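Lipid II:glycine glycyltransferase (Staphylococcus aureus, PDB 6SNR) probably attaches the first glycine of the pentaglycine bridge to the lysine of lipid II in peptidoglycan synthesis, taking it from glycyl-tRNA. Local coordinates at residues A88-A93 and Y103-D108. Residues are numbered along the deposited sequence; the frame is centred on the assembly and turned at random.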
loop_
_atom_site.group_PDB
_atom_site.type_symbol
_atom_site.label_atom_id
_atom_site.label_comp_id
_atom_site.label_asym_id
_atom_site.label_seq_id
_atom_site.Cartn_x
_atom_site.Cartn_y
_atom_site.Cartn_z
ATOM N N ALA A 88 -14.453 26.457 12.174
ATOM C CA ALA A 88 -13.383 26.782 13.106
ATOM C C ALA A 88 -12.012 26.381 12.594
ATOM O O ALA A 88 -11.033 27.121 12.725
ATOM C CB ALA A 88 -13.647 26.168 14.432
ATOM N N LEU A 89 -11.936 25.192 11.983
ATOM C CA LEU A 89 -10.711 24.816 11.310
ATOM C C LEU A 89 -10.298 25.780 10.211
ATOM O O LEU A 89 -9.094 26.141 10.107
ATOM C CB LEU A 89 -10.814 23.363 10.761
ATOM C CG LEU A 89 -10.794 22.284 11.819
ATOM C CD1 LEU A 89 -11.278 20.963 11.263
ATOM C CD2 LEU A 89 -9.419 22.120 12.438
ATOM N N LEU A 90 -11.251 26.200 9.361
ATOM C CA LEU A 90 -10.906 27.214 8.329
ATOM C C LEU A 90 -10.416 28.544 8.957
ATOM O O LEU A 90 -9.430 29.104 8.516
ATOM C CB LEU A 90 -12.072 27.435 7.353
ATOM C CG LEU A 90 -11.821 28.439 6.226
ATOM C CD1 LEU A 90 -10.610 28.129 5.365
ATOM C CD2 LEU A 90 -13.096 28.566 5.353
ATOM N N ASP A 91 -11.108 29.009 9.994
ATOM C CA ASP A 91 -10.703 30.221 10.699
ATOM C C ASP A 91 -9.238 30.125 11.156
ATOM O O ASP A 91 -8.415 31.019 10.877
ATOM C CB ASP A 91 -11.611 30.488 11.901
ATOM C CG ASP A 91 -13.002 31.082 11.537
ATOM O OD1 ASP A 91 -13.282 31.497 10.375
ATOM O OD2 ASP A 91 -13.828 31.149 12.476
ATOM N N SER A 92 -8.902 29.011 11.816
ATOM C CA SER A 92 -7.527 28.802 12.270
ATOM C C SER A 92 -6.521 28.694 11.143
ATOM O O SER A 92 -5.410 29.223 11.237
ATOM C CB SER A 92 -7.419 27.586 13.204
ATOM O OG SER A 92 -8.192 27.788 14.392
ATOM N N ALA A 93 -6.867 27.961 10.075
ATOM C CA ALA A 93 -5.955 27.846 8.952
ATOM C C ALA A 93 -5.701 29.166 8.257
ATOM O O ALA A 93 -4.599 29.435 7.888
ATOM C CB ALA A 93 -6.395 26.795 7.898
ATOM N N TYR A 103 -0.768 31.939 -0.913
ATOM C CA TYR A 103 -1.708 32.422 -1.944
ATOM C C TYR A 103 -3.041 31.675 -1.901
ATOM O O TYR A 103 -4.037 32.133 -2.482
ATOM C CB TYR A 103 -1.065 32.363 -3.339
ATOM C CG TYR A 103 -0.882 30.979 -3.886
ATOM C CD1 TYR A 103 -1.937 30.317 -4.508
ATOM C CD2 TYR A 103 0.335 30.337 -3.792
ATOM C CE1 TYR A 103 -1.742 29.035 -5.040
ATOM C CE2 TYR A 103 0.531 29.060 -4.317
ATOM C CZ TYR A 103 -0.510 28.422 -4.909
ATOM O OH TYR A 103 -0.312 27.156 -5.442
ATOM N N ALA A 104 -3.090 30.521 -1.201
ATOM C CA ALA A 104 -4.298 29.708 -1.044
ATOM C C ALA A 104 -4.066 28.618 0.024
ATOM O O ALA A 104 -2.902 28.328 0.318
ATOM C CB ALA A 104 -4.635 29.011 -2.376
ATOM N N ILE A 105 -5.181 28.080 0.479
ATOM C CA ILE A 105 -5.263 26.905 1.361
ATOM C C ILE A 105 -5.934 25.812 0.525
ATOM O O ILE A 105 -7.091 25.915 0.149
ATOM C CB ILE A 105 -6.125 27.161 2.598
ATOM C CG1 ILE A 105 -5.480 28.241 3.475
ATOM C CG2 ILE A 105 -6.343 25.863 3.396
ATOM C CD1 ILE A 105 -6.464 28.832 4.442
ATOM N N LYS A 106 -5.170 24.757 0.286
ATOM C CA LYS A 106 -5.596 23.658 -0.596
ATOM C C LYS A 106 -5.897 22.441 0.267
ATOM O O LYS A 106 -5.012 22.006 1.041
ATOM C CB LYS A 106 -4.476 23.338 -1.580
ATOM C CG LYS A 106 -4.782 22.143 -2.544
ATOM C CD LYS A 106 -3.647 21.908 -3.481
ATOM C CE LYS A 106 -3.396 23.069 -4.413
ATOM N NZ LYS A 106 -4.545 23.370 -5.320
ATOM N N ILE A 107 -7.080 21.844 0.064
ATOM C CA ILE A 107 -7.419 20.631 0.824
ATOM C C ILE A 107 -7.914 19.529 -0.132
ATOM O O ILE A 107 -8.291 19.804 -1.283
ATOM C CB ILE A 107 -8.498 20.875 1.873
ATOM C CG1 ILE A 107 -9.866 21.153 1.197
ATOM C CG2 ILE A 107 -8.151 22.025 2.834
ATOM C CD1 ILE A 107 -11.012 21.235 2.140
ATOM N N ASP A 108 -7.857 18.279 0.345
ATOM C CA ASP A 108 -8.188 17.116 -0.501
ATOM C C ASP A 108 -8.534 15.898 0.385
ATOM O O ASP A 108 -7.849 14.863 0.325
ATOM C CB ASP A 108 -7.115 16.808 -1.589
ATOM C CG ASP A 108 -5.704 16.664 -1.092
ATOM O OD1 ASP A 108 -5.424 16.856 0.114
ATOM O OD2 ASP A 108 -4.797 16.425 -1.881
#
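Ile105 meets the helix with the end of its longer branch: CD1 lies 4.0 Å from Ala93 CB and 3.9 Å from Ala93 C, resting against the methyl and the adjoining main chain at once. CG1 of Ile105 stands anti to the residue's own carbonyl carbon (chi1 -64°), and with chi2 extended at 162° the branch runs out from the strand and carries CD1 to the helix surface. On the helix, the CB of Ala93 points toward the strand; as a single methyl it keeps the helix flank low, and Ile105 CD1 comes up against the main chain as well as against CB. Leu90, one turn earlier, adds a looser touch, its CD1 4.3 Å from Ile105 CD1, methyl against methyl. Its bond to CB does not aim at the strand, and it is the far end of the branched chain that comes nearer, with CG anti to the backbone N (chi1 -179°). This is the helix-on-sheet packing of a beta-alpha-beta crossover, in which helix 83-99 connects the parallel neighbours 68-78 and 102-107 in one of the two mixed sheets of this FemABX-family enzyme. Ile105 also touches Ile72 of the adjacent strand, and Leu89 reaches Phe76 and Val78, so the helix is seated on both strands that it joins. A beta-branched isoleucine suits an extended backbone and offers an apolar surface to the helix. On the sheet's other face, Lys106 extends away from the helix, and its NZ forms salt bridges with Asp389, Glu387 and Glu401, which probably offset the cost of burying its charge.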